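Long-range contacts in Non-sulfated chondroitin lyase E66 (Autographa californica nucleopolyhedrovirus, PDB 3VSN), which cleaves non-sulfated chondroitin as a viral envelope lyase, is essential for oral infectivity and may digest the chondroitin barrier of the host midgut: residues Pro412-Thr417 with Leu429-Phe434; Trp362-Arg367 with Leu440-Cys445; Asp248-Gly253 with Asn344-Tyr349; Tyr590-Val595 with Phe603-Glu608. One frame throughout, in Å; residues are numbered along the deposited sequence.

Contact 1: residues Pro412-Thr417 with Leu429-Phe434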
# COMPACT_ATOMS: atom_id res chain seq x y z
N PRO A 412 -17.68 -2.77 -8.99
CA PRO A 412 -18.36 -1.58 -9.50
C PRO A 412 -19.30 -1.94 -10.65
O PRO A 412 -19.03 -2.88 -11.39
CB PRO A 412 -17.20 -0.71 -10.01
CG PRO A 412 -16.17 -1.70 -10.44
CD PRO A 412 -16.28 -2.85 -9.47
N THR A 413 -20.40 -1.20 -10.79
CA THR A 413 -21.31 -1.37 -11.92
C THR A 413 -20.59 -1.06 -13.23
O THR A 413 -20.71 -1.80 -14.21
CB THR A 413 -22.56 -0.47 -11.78
OG1 THR A 413 -23.21 -0.75 -10.54
CG2 THR A 413 -23.54 -0.71 -12.94
N ILE A 414 -19.85 0.05 -13.23
CA ILE A 414 -18.96 0.40 -14.33
C ILE A 414 -17.56 0.62 -13.76
O ILE A 414 -17.39 1.25 -12.72
CB ILE A 414 -19.43 1.68 -15.07
CG1 ILE A 414 -20.80 1.46 -15.72
CG2 ILE A 414 -18.40 2.13 -16.11
CD1 ILE A 414 -21.43 2.71 -16.29
N GLY A 415 -16.55 0.08 -14.45
CA GLY A 415 -15.16 0.32 -14.11
C GLY A 415 -14.29 0.22 -15.35
O GLY A 415 -13.98 -0.88 -15.80
N GLN A 416 -13.94 1.37 -15.92
CA GLN A 416 -13.04 1.43 -17.07
C GLN A 416 -12.00 2.51 -16.78
O GLN A 416 -12.36 3.66 -16.52
CB GLN A 416 -13.79 1.78 -18.36
CG GLN A 416 -14.97 0.88 -18.70
CD GLN A 416 -14.57 -0.53 -19.09
OE1 GLN A 416 -13.50 -0.76 -19.67
NE2 GLN A 416 -15.44 -1.49 -18.80
N THR A 417 -10.73 2.13 -16.83
CA THR A 417 -9.64 3.03 -16.44
C THR A 417 -8.47 2.95 -17.42
O THR A 417 -8.04 1.86 -17.81
CB THR A 417 -9.14 2.73 -15.01
OG1 THR A 417 -10.19 3.02 -14.07
CG2 THR A 417 -7.92 3.56 -14.64
N LEU A 429 -7.31 8.10 -16.15
CA LEU A 429 -8.66 8.44 -16.59
C LEU A 429 -9.60 7.33 -16.15
O LEU A 429 -9.45 6.18 -16.59
CB LEU A 429 -8.69 8.58 -18.11
CG LEU A 429 -10.04 8.85 -18.79
CD1 LEU A 429 -10.69 10.12 -18.27
CD2 LEU A 429 -9.87 8.90 -20.30
N VAL A 430 -10.55 7.67 -15.29
CA VAL A 430 -11.44 6.69 -14.67
C VAL A 430 -12.89 6.99 -15.01
O VAL A 430 -13.34 8.13 -14.88
CB VAL A 430 -11.29 6.66 -13.13
CG1 VAL A 430 -12.24 5.64 -12.51
CG2 VAL A 430 -9.85 6.37 -12.72
N TYR A 431 -13.61 5.96 -15.46
CA TYR A 431 -15.06 6.01 -15.60
C TYR A 431 -15.58 4.94 -14.66
O TYR A 431 -15.27 3.76 -14.81
CB TYR A 431 -15.46 5.70 -17.05
CG TYR A 431 -16.95 5.67 -17.35
CD1 TYR A 431 -17.88 6.39 -16.58
CD2 TYR A 431 -17.43 4.95 -18.45
CE1 TYR A 431 -19.24 6.36 -16.89
CE2 TYR A 431 -18.78 4.92 -18.76
CZ TYR A 431 -19.68 5.62 -17.98
OH TYR A 431 -21.02 5.58 -18.30
N ALA A 432 -16.36 5.37 -13.67
CA ALA A 432 -16.83 4.47 -12.63
C ALA A 432 -18.28 4.74 -12.26
O ALA A 432 -18.76 5.87 -12.36
CB ALA A 432 -15.94 4.58 -11.40
N LYS A 433 -18.97 3.67 -11.85
CA LYS A 433 -20.30 3.78 -11.27
C LYS A 433 -20.43 2.76 -10.14
O LYS A 433 -20.06 1.59 -10.30
CB LYS A 433 -21.40 3.58 -12.32
CG LYS A 433 -22.80 3.86 -11.81
CD LYS A 433 -23.85 3.72 -12.91
CE LYS A 433 -25.22 4.17 -12.42
NZ LYS A 433 -26.24 4.04 -13.51
N PHE A 434 -20.94 3.21 -9.00
CA PHE A 434 -21.00 2.40 -7.79
C PHE A 434 -22.44 2.29 -7.29
O PHE A 434 -22.98 3.24 -6.72
CB PHE A 434 -20.11 3.00 -6.69
CG PHE A 434 -18.74 3.41 -7.17
CD1 PHE A 434 -17.70 2.49 -7.22
CD2 PHE A 434 -18.47 4.73 -7.52
CE1 PHE A 434 -16.43 2.87 -7.63
CE2 PHE A 434 -17.21 5.12 -7.94
CZ PHE A 434 -16.18 4.18 -7.99
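Pro412 meets Phe434 where the hairpin of strands 414-421 and 426-434 begins: its CB lies 4.3 Å from Phe434 CD1, at a slant to the ring. Thr413 and Ile414 then both face Lys433, a classic beta bulge. Their two amides turn to the single carbonyl Lys433 O, and both bonds are weak, the one from Thr413 N bent to 124° at the hydrogen.

From Ile414 onward the pairing is regular and antiparallel. Lys433 N returns a bond to Ile414 O at 3.0 Å. The side chain of Ile414 spreads over Tyr431. With CG1 beside the backbone N (chi1 -63°), CG2 stands anti to that nitrogen and is carried over one face of the Tyr431 ring, 3.9 Å from its centroid and 14° off the normal, a CH-pi contact. The other branch runs outward, and CD1 ends 3.5 Å from Tyr431 OH.

Gly415 forms a non-hydrogen-bonded pair with Ala432, its CA directed at Tyr431 O. Gln416 and Tyr431 form the next hydrogen-bonded pair: Gln416 N gives to Tyr431 O, and Tyr431 N gives to Gln416 O at 2.8 Å. Thr417 closes the run beside Val430, both side chains pointing the same way, with Thr417 OG1 3.6 Å from Val430 CG2; that hydroxyl is bonded to Val342 O.

Lys443 from the next strand makes a cation-pi contact with Tyr431. The straight bonds at Gln416 against the weak pair at Lys433 O suggest that the bulge costs bond strength locally, while the pairing of Gln416 with Tyr431 beyond it stays regular.

Contact 2: residues Trp362-Arg367 with Leu440-Cys445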
# COMPACT_ATOMS: atom_id res chain seq x y z
N TRP A 362 -11.24 4.82 -0.65
CA TRP A 362 -10.67 3.84 -1.58
C TRP A 362 -10.91 4.15 -3.03
O TRP A 362 -10.17 3.69 -3.90
CB TRP A 362 -11.23 2.45 -1.29
CG TRP A 362 -10.65 1.77 -0.06
CD1 TRP A 362 -10.06 2.36 1.05
CD2 TRP A 362 -10.63 0.33 0.21
NE1 TRP A 362 -9.67 1.40 1.96
CE2 TRP A 362 -9.99 0.17 1.52
CE3 TRP A 362 -11.06 -0.80 -0.49
CZ2 TRP A 362 -9.80 -1.09 2.09
CZ3 TRP A 362 -10.86 -2.05 0.10
CH2 TRP A 362 -10.25 -2.19 1.36
N THR A 363 -11.96 4.91 -3.31
CA THR A 363 -12.39 5.14 -4.69
C THR A 363 -12.13 6.55 -5.20
O THR A 363 -12.09 6.78 -6.41
CB THR A 363 -13.89 4.84 -4.87
OG1 THR A 363 -14.66 5.66 -3.97
CG2 THR A 363 -14.18 3.37 -4.61
N MET A 364 -11.95 7.51 -4.29
CA MET A 364 -11.91 8.91 -4.69
C MET A 364 -10.75 9.73 -4.12
O MET A 364 -10.70 10.95 -4.33
CB MET A 364 -13.25 9.58 -4.38
CG MET A 364 -14.38 9.12 -5.28
SD MET A 364 -15.97 9.88 -4.86
CE MET A 364 -16.48 8.86 -3.48
N ALA A 365 -9.82 9.09 -3.41
CA ALA A 365 -8.63 9.80 -2.93
C ALA A 365 -7.83 10.31 -4.13
O ALA A 365 -7.41 9.53 -4.98
CB ALA A 365 -7.76 8.92 -2.05
N ARG A 366 -7.65 11.63 -4.19
CA ARG A 366 -6.86 12.29 -5.23
C ARG A 366 -5.96 13.29 -4.54
O ARG A 366 -6.28 14.48 -4.45
CB ARG A 366 -7.77 12.98 -6.26
CG ARG A 366 -8.81 12.09 -6.91
CD ARG A 366 -8.18 11.07 -7.84
NE ARG A 366 -9.19 10.36 -8.63
CZ ARG A 366 -9.75 9.21 -8.27
NH1 ARG A 366 -9.42 8.62 -7.12
NH2 ARG A 366 -10.65 8.65 -9.06
N ARG A 367 -4.84 12.80 -4.02
CA ARG A 367 -4.03 13.55 -3.07
C ARG A 367 -2.54 13.31 -3.30
O ARG A 367 -2.12 12.21 -3.71
CB ARG A 367 -4.43 13.16 -1.63
CG ARG A 367 -3.54 13.68 -0.51
CD ARG A 367 -3.69 15.18 -0.26
NE ARG A 367 -2.68 15.63 0.69
CZ ARG A 367 -2.81 15.60 2.02
NH1 ARG A 367 -3.94 15.16 2.57
NH2 ARG A 367 -1.82 16.02 2.80
N LEU A 440 -23.58 6.55 -7.50
CA LEU A 440 -22.55 7.54 -7.81
C LEU A 440 -21.78 7.11 -9.05
O LEU A 440 -21.32 5.97 -9.16
CB LEU A 440 -21.57 7.72 -6.64
CG LEU A 440 -20.35 8.63 -6.89
CD1 LEU A 440 -20.75 10.10 -6.96
CD2 LEU A 440 -19.31 8.40 -5.81
N GLN A 441 -21.66 8.04 -9.99
CA GLN A 441 -20.84 7.84 -11.18
C GLN A 441 -20.01 9.09 -11.44
O GLN A 441 -20.38 10.19 -11.00
CB GLN A 441 -21.72 7.52 -12.40
CG GLN A 441 -22.65 8.65 -12.82
CD GLN A 441 -23.37 8.34 -14.11
OE1 GLN A 441 -22.77 8.35 -15.19
NE2 GLN A 441 -24.66 8.06 -14.02
N PHE A 442 -18.89 8.92 -12.14
CA PHE A 442 -18.09 10.06 -12.58
C PHE A 442 -17.11 9.69 -13.68
O PHE A 442 -16.80 8.51 -13.89
CB PHE A 442 -17.34 10.72 -11.40
CG PHE A 442 -16.47 9.79 -10.59
CD1 PHE A 442 -15.29 9.27 -11.12
CD2 PHE A 442 -16.82 9.45 -9.28
CE1 PHE A 442 -14.49 8.42 -10.37
CE2 PHE A 442 -16.02 8.61 -8.52
CZ PHE A 442 -14.85 8.09 -9.07
N LYS A 443 -16.65 10.71 -14.39
CA LYS A 443 -15.42 10.61 -15.17
C LYS A 443 -14.37 11.38 -14.40
O LYS A 443 -14.60 12.52 -14.00
CB LYS A 443 -15.62 11.19 -16.57
CG LYS A 443 -16.57 10.40 -17.47
CD LYS A 443 -15.81 9.46 -18.41
CE LYS A 443 -16.74 8.56 -19.21
NZ LYS A 443 -17.58 9.27 -20.22
N SER A 444 -13.22 10.76 -14.16
CA SER A 444 -12.17 11.35 -13.33
C SER A 444 -10.87 11.44 -14.12
O SER A 444 -10.41 10.44 -14.67
CB SER A 444 -11.97 10.51 -12.06
OG SER A 444 -10.86 10.97 -11.31
N CYS A 445 -10.30 12.64 -14.16
CA CYS A 445 -9.05 12.91 -14.86
C CYS A 445 -8.02 13.39 -13.84
O CYS A 445 -8.21 14.44 -13.23
CB CYS A 445 -9.25 14.00 -15.91
SG CYS A 445 -10.55 13.71 -17.13
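Arg366 and Ser444 make the polar centre of this buried contact between residues 362-367, which lead out of helix 359-364, and strand 440-449. The guanidinium approaches side-on, and NE and NH2 both donate to the one hydroxyl oxygen: Arg366 NE lies 3.2 Å from Ser444 OG, with an angle of 153° at the hydrogen, and the bond from NH2 is equally long. The oxygen sits only 5° out of the guanidinium plane, so both N-H groups point at it close to that plane. Ser444 OG reaches this place by standing anti to its backbone N (chi1 173°).

Beside this pair lies an apolar group. Met364 CG packs 3.7 Å from Phe442 CE2, and the sulfur makes an oblique Met-aromatic contact, with Met364 SD 5.1 Å from the centroid of the Phe442 ring. The methionine chain bends at its third torsion, and its methyl meets Leu440 tip to tip, Met364 CE to Leu440 CD2 at 3.7 Å. Thr363 O stands at the edge of the Phe442 ring.

Further bonds position these groups. Arg366 NH1 turns back to its own segment and donates to Ala365 O at 3.1 Å, from above the carbonyl plane, and weakly to Thr363 O. In the second shell, Gln455 NE2 is a further partner of Ser444 OG, while Tyr457 meets Phe442 edge-to-face.

All three guanidinium nitrogens thus have oxygen partners. Within these two segments the group is met by neutral oxygens, a hydroxyl and two carbonyls, and the bonds at NH1 and at NE probably restrict its rotation.

Contact 3: residues Asp248-Gly253 with Asn344-Tyr349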
# COMPACT_ATOMS: atom_id res chain seq x y z
N ASP A 248 -10.56 -10.80 -5.14
CA ASP A 248 -10.61 -9.62 -6.02
C ASP A 248 -10.32 -8.27 -5.35
O ASP A 248 -10.70 -7.23 -5.87
CB ASP A 248 -11.96 -9.58 -6.75
CG ASP A 248 -13.14 -9.42 -5.80
OD1 ASP A 248 -12.95 -9.35 -4.57
OD2 ASP A 248 -14.29 -9.36 -6.29
N VAL A 249 -9.65 -8.30 -4.20
CA VAL A 249 -9.35 -7.07 -3.45
C VAL A 249 -7.86 -6.70 -3.59
O VAL A 249 -6.99 -7.55 -3.38
CB VAL A 249 -9.74 -7.18 -1.95
CG1 VAL A 249 -9.59 -5.85 -1.24
CG2 VAL A 249 -11.18 -7.68 -1.81
N ARG A 250 -7.58 -5.45 -3.95
CA ARG A 250 -6.21 -4.92 -3.85
C ARG A 250 -5.86 -4.84 -2.36
O ARG A 250 -6.45 -4.05 -1.62
CB ARG A 250 -6.10 -3.53 -4.49
CG ARG A 250 -6.44 -3.48 -5.98
CD ARG A 250 -6.42 -2.04 -6.51
NE ARG A 250 -7.07 -1.94 -7.81
CZ ARG A 250 -8.38 -1.81 -8.00
NH1 ARG A 250 -9.21 -1.75 -6.96
NH2 ARG A 250 -8.87 -1.74 -9.23
N ALA A 251 -4.90 -5.66 -1.92
CA ALA A 251 -4.62 -5.82 -0.49
C ALA A 251 -3.20 -6.29 -0.21
O ALA A 251 -2.86 -7.45 -0.47
CB ALA A 251 -5.62 -6.79 0.13
N TYR A 252 -2.38 -5.40 0.33
CA TYR A 252 -0.96 -5.68 0.53
C TYR A 252 -0.63 -6.33 1.88
O TYR A 252 0.53 -6.69 2.11
CB TYR A 252 -0.14 -4.42 0.31
CG TYR A 252 0.24 -4.23 -1.14
CD1 TYR A 252 -0.72 -3.90 -2.10
CD2 TYR A 252 1.56 -4.40 -1.56
CE1 TYR A 252 -0.37 -3.74 -3.44
CE2 TYR A 252 1.91 -4.25 -2.89
CZ TYR A 252 0.95 -3.91 -3.82
OH TYR A 252 1.31 -3.75 -5.14
N GLY A 253 -1.64 -6.50 2.73
CA GLY A 253 -1.45 -7.08 4.06
C GLY A 253 -0.71 -8.41 4.08
O GLY A 253 0.17 -8.61 4.92
N ASN A 344 -14.11 -3.26 -13.60
CA ASN A 344 -15.15 -4.25 -13.29
C ASN A 344 -14.59 -5.61 -12.84
O ASN A 344 -15.30 -6.41 -12.25
CB ASN A 344 -16.09 -4.43 -14.48
CG ASN A 344 -15.35 -4.75 -15.76
OD1 ASN A 344 -15.16 -3.88 -16.62
ND2 ASN A 344 -14.89 -5.99 -15.90
N ARG A 345 -13.31 -5.86 -13.13
CA ARG A 345 -12.63 -7.10 -12.74
C ARG A 345 -12.27 -7.20 -11.25
O ARG A 345 -12.04 -8.29 -10.73
CB ARG A 345 -11.35 -7.30 -13.55
CG ARG A 345 -11.57 -7.67 -15.01
CD ARG A 345 -10.24 -8.05 -15.66
NE ARG A 345 -9.27 -6.96 -15.58
CZ ARG A 345 -9.13 -6.01 -16.49
NH1 ARG A 345 -9.88 -6.01 -17.59
NH2 ARG A 345 -8.22 -5.06 -16.32
N LEU A 346 -12.19 -6.05 -10.57
CA LEU A 346 -11.73 -6.03 -9.18
C LEU A 346 -12.68 -5.25 -8.28
O LEU A 346 -13.33 -4.30 -8.73
CB LEU A 346 -10.31 -5.46 -9.08
CG LEU A 346 -9.17 -6.23 -9.76
CD1 LEU A 346 -7.90 -5.39 -9.81
CD2 LEU A 346 -8.90 -7.57 -9.07
N ALA A 347 -12.74 -5.65 -7.01
CA ALA A 347 -13.55 -4.94 -6.02
C ALA A 347 -13.09 -3.49 -5.92
O ALA A 347 -11.90 -3.20 -5.98
CB ALA A 347 -13.44 -5.62 -4.66
N TYR A 348 -14.05 -2.58 -5.77
CA TYR A 348 -13.72 -1.19 -5.46
C TYR A 348 -13.69 -0.99 -3.95
O TYR A 348 -13.18 0.02 -3.46
CB TYR A 348 -14.69 -0.21 -6.13
CG TYR A 348 -16.09 -0.16 -5.56
CD1 TYR A 348 -17.12 -0.93 -6.10
CD2 TYR A 348 -16.40 0.67 -4.48
CE1 TYR A 348 -18.41 -0.88 -5.59
CE2 TYR A 348 -17.68 0.73 -3.95
CZ TYR A 348 -18.68 -0.05 -4.51
OH TYR A 348 -19.95 0.02 -4.00
N TYR A 349 -14.23 -1.96 -3.21
CA TYR A 349 -14.32 -1.84 -1.76
C TYR A 349 -14.51 -3.19 -1.08
O TYR A 349 -15.08 -4.12 -1.67
CB TYR A 349 -15.45 -0.88 -1.36
CG TYR A 349 -15.53 -0.60 0.12
CD1 TYR A 349 -14.43 -0.11 0.82
CD2 TYR A 349 -16.72 -0.80 0.83
CE1 TYR A 349 -14.50 0.14 2.18
CE2 TYR A 349 -16.80 -0.54 2.19
CZ TYR A 349 -15.69 -0.06 2.85
OH TYR A 349 -15.76 0.20 4.20
O HOH W 1 -9.82 -3.70 -4.09
O HOH W 2 -11.84 -1.80 -9.29
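The side chains of Arg250 and Leu346 cross at about a right angle where strand 249-250, an edge strand of a small four-stranded sheet, meets the loop before strand 349-351. This joins the N-terminal alpha/alpha-toroid part, matched in sequence to the helical domain of polysaccharide lyase family 8, to the beta-sandwich part of the chain. From CB the arginine places CG beside its backbone N, and the chain, extended from there through CD to NE, carries the guanidinium to Leu346 and Ala347. NE is bonded to Ser325 O and lies 4.1 Å from Leu346 CD1. The same methyl sits over one face of the guanidinium, 4.0 Å from Arg250 CZ. NH1 gives a weak bond, 122° at the hydrogen, to Ala347 O. NH2 donates to a water in the guanidinium plane, and that water donates to Leu346 O.

A second water accepts from Arg250 N and donates to Ala347 O, so that carbonyl is met by both the amide-bound water and the side chain. The direct backbone link is Ala347 N to Asp248 O, 2.8 Å long. Asp248 itself forms a salt bridge with Arg411.

Catalytic residues lie close by: the side chain of Val249 is about 4 Å from those of His246, a proton acceptor, and Glu350, which is important for activity. Next to the aspartate, the methyl of Ala347 lies against the carboxylate, with Ala347 CB 3.8 Å from Asp248 OD1.

Contact 4: residues Tyr590-Val595 with Phe603-Glu608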
# COMPACT_ATOMS: atom_id res chain seq x y z
N TYR A 590 -11.93 10.62 -23.38
CA TYR A 590 -12.49 9.30 -23.12
C TYR A 590 -12.94 8.59 -24.40
O TYR A 590 -13.71 9.16 -25.17
CB TYR A 590 -13.64 9.37 -22.11
CG TYR A 590 -13.96 8.00 -21.60
CD1 TYR A 590 -14.87 7.18 -22.26
CD2 TYR A 590 -13.27 7.48 -20.51
CE1 TYR A 590 -15.12 5.89 -21.82
CE2 TYR A 590 -13.51 6.20 -20.06
CZ TYR A 590 -14.44 5.41 -20.71
OH TYR A 590 -14.68 4.14 -20.27
N PRO A 591 -12.49 7.33 -24.62
CA PRO A 591 -11.77 6.43 -23.71
C PRO A 591 -10.24 6.57 -23.66
O PRO A 591 -9.58 5.86 -22.89
CB PRO A 591 -12.14 5.05 -24.25
CG PRO A 591 -12.27 5.27 -25.72
CD PRO A 591 -12.83 6.66 -25.89
N TRP A 592 -9.69 7.47 -24.47
CA TRP A 592 -8.24 7.62 -24.59
C TRP A 592 -7.65 8.59 -23.61
O TRP A 592 -8.27 9.59 -23.25
CB TRP A 592 -7.87 8.01 -26.02
CG TRP A 592 -8.14 6.88 -26.98
CD1 TRP A 592 -9.25 6.70 -27.80
CD2 TRP A 592 -7.30 5.70 -27.21
NE1 TRP A 592 -9.15 5.54 -28.51
CE2 TRP A 592 -8.00 4.89 -28.21
CE3 TRP A 592 -6.07 5.26 -26.72
CZ2 TRP A 592 -7.47 3.69 -28.68
CZ3 TRP A 592 -5.55 4.05 -27.20
CH2 TRP A 592 -6.24 3.29 -28.16
N VAL A 593 -6.44 8.28 -23.14
CA VAL A 593 -5.65 9.21 -22.35
C VAL A 593 -4.24 9.25 -22.95
O VAL A 593 -3.75 8.23 -23.45
CB VAL A 593 -5.64 8.85 -20.84
CG1 VAL A 593 -4.85 7.58 -20.56
CG2 VAL A 593 -5.09 10.01 -20.01
N MET A 594 -3.61 10.42 -22.91
CA MET A 594 -2.29 10.62 -23.51
C MET A 594 -1.46 11.58 -22.67
O MET A 594 -1.99 12.55 -22.13
CB MET A 594 -2.43 11.18 -24.93
CG MET A 594 -1.11 11.37 -25.66
SD MET A 594 -1.15 12.67 -26.92
CE MET A 594 -0.92 14.11 -25.89
N VAL A 595 -0.16 11.29 -22.57
CA VAL A 595 0.79 12.21 -21.95
C VAL A 595 1.98 12.38 -22.88
O VAL A 595 2.49 11.40 -23.43
CB VAL A 595 1.26 11.72 -20.56
CG1 VAL A 595 2.32 12.66 -19.98
CG2 VAL A 595 0.09 11.62 -19.61
N PHE A 603 0.02 6.57 -24.88
CA PHE A 603 -1.44 6.49 -25.01
C PHE A 603 -1.95 5.22 -24.34
O PHE A 603 -1.27 4.20 -24.37
CB PHE A 603 -1.87 6.34 -26.47
CG PHE A 603 -1.69 7.56 -27.31
CD1 PHE A 603 -0.49 7.80 -27.97
CD2 PHE A 603 -2.76 8.44 -27.52
CE1 PHE A 603 -0.34 8.91 -28.79
CE2 PHE A 603 -2.61 9.55 -28.35
CZ PHE A 603 -1.40 9.78 -28.97
N MET A 604 -3.17 5.27 -23.80
CA MET A 604 -3.88 4.06 -23.41
C MET A 604 -5.39 4.27 -23.51
O MET A 604 -5.88 5.37 -23.28
CB MET A 604 -3.51 3.62 -21.99
CG MET A 604 -4.21 2.34 -21.54
SD MET A 604 -3.78 1.76 -19.90
CE MET A 604 -5.07 0.54 -19.64
N SER A 605 -6.10 3.20 -23.85
CA SER A 605 -7.56 3.21 -23.91
C SER A 605 -8.16 2.59 -22.64
O SER A 605 -7.68 1.57 -22.17
CB SER A 605 -8.05 2.44 -25.13
OG SER A 605 -9.44 2.18 -25.04
N ALA A 606 -9.21 3.22 -22.11
CA ALA A 606 -9.90 2.68 -20.94
C ALA A 606 -10.65 1.39 -21.27
O ALA A 606 -11.05 0.65 -20.37
CB ALA A 606 -10.85 3.72 -20.34
N ASN A 607 -10.84 1.13 -22.57
CA ASN A 607 -11.38 -0.14 -23.05
C ASN A 607 -10.31 -1.23 -23.18
O ASN A 607 -10.61 -2.37 -23.51
CB ASN A 607 -12.12 0.06 -24.38
CG ASN A 607 -13.34 0.94 -24.23
OD1 ASN A 607 -14.10 0.81 -23.27
ND2 ASN A 607 -13.53 1.86 -25.17
N GLU A 608 -9.06 -0.84 -22.91
CA GLU A 608 -7.89 -1.75 -22.94
C GLU A 608 -7.60 -2.30 -24.34
O GLU A 608 -7.07 -3.40 -24.50
CB GLU A 608 -8.03 -2.86 -21.89
CG GLU A 608 -8.19 -2.32 -20.47
CD GLU A 608 -8.55 -3.39 -19.44
OE1 GLU A 608 -9.22 -4.38 -19.80
OE2 GLU A 608 -8.18 -3.22 -18.26
O HOH W 3 -15.94 2.54 -21.96
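Met594 CG stands anti to its backbone N (chi1 -178°) and Phe603 CG anti to its carbonyl carbon (chi1 -72°), which lays the two side chains side by side in the antiparallel hairpin of strands 592-597 and 600-605. Met594 CG comes over one face of the phenylalanine, 3.7 Å from the ring centroid, as a CH-pi contact. The chain then bends, leaving Met594 SD 3.6 Å from Phe603 CZ in an oblique Met-aromatic contact.

Trp592 shares this face of the sheet. Its six-membered ring receives Ser605 CB, 3.5 Å from the centroid and 8° off the normal. Between the two aromatic pairs, Val593 and Met604 exchange two backbone bonds, each 3.0 Å from N to O.

Past the strands, Ala606 N donates to the carbonyl oxygen of Pro591, a residue preceded by a cis peptide bond. Ser605 OG accepts from Asn607 N, an ST turn within the type I turn Ser605-Glu608. Helix 614-623 packs against Trp592, Met594 and Phe603. At the outer end a water joins the segments, 2.6 Å from Tyr590 OH and donating to Asn607 OD1 at 2.8 Å.

In the fold
Contacts 1 and 2 lie in one antiparallel sheet, their centres about 9 Å apart, where strands 426-434 and 440-449 are neighbours: Val430 O is 2.7 Å from Ser444 N. Contact 4 belongs to a different sheet and reaches contact 1 through Tyr590, which meets Tyr431 edge-to-face and makes a cation-pi contact of its own with Lys443 of contact 2. Contact 3 is nearest the catalytic residues; contacts 1 and 2 stand further off, the side chains of Pro412 and Thr363 being about 11 and 10 Å from that of Glu350. The loop 344-349 links outward, pairing Asn344 with Gly415 and, through the salt bridge of Arg345 NH2 to Glu608 OE2 (2.7 Å), reaching contact 4.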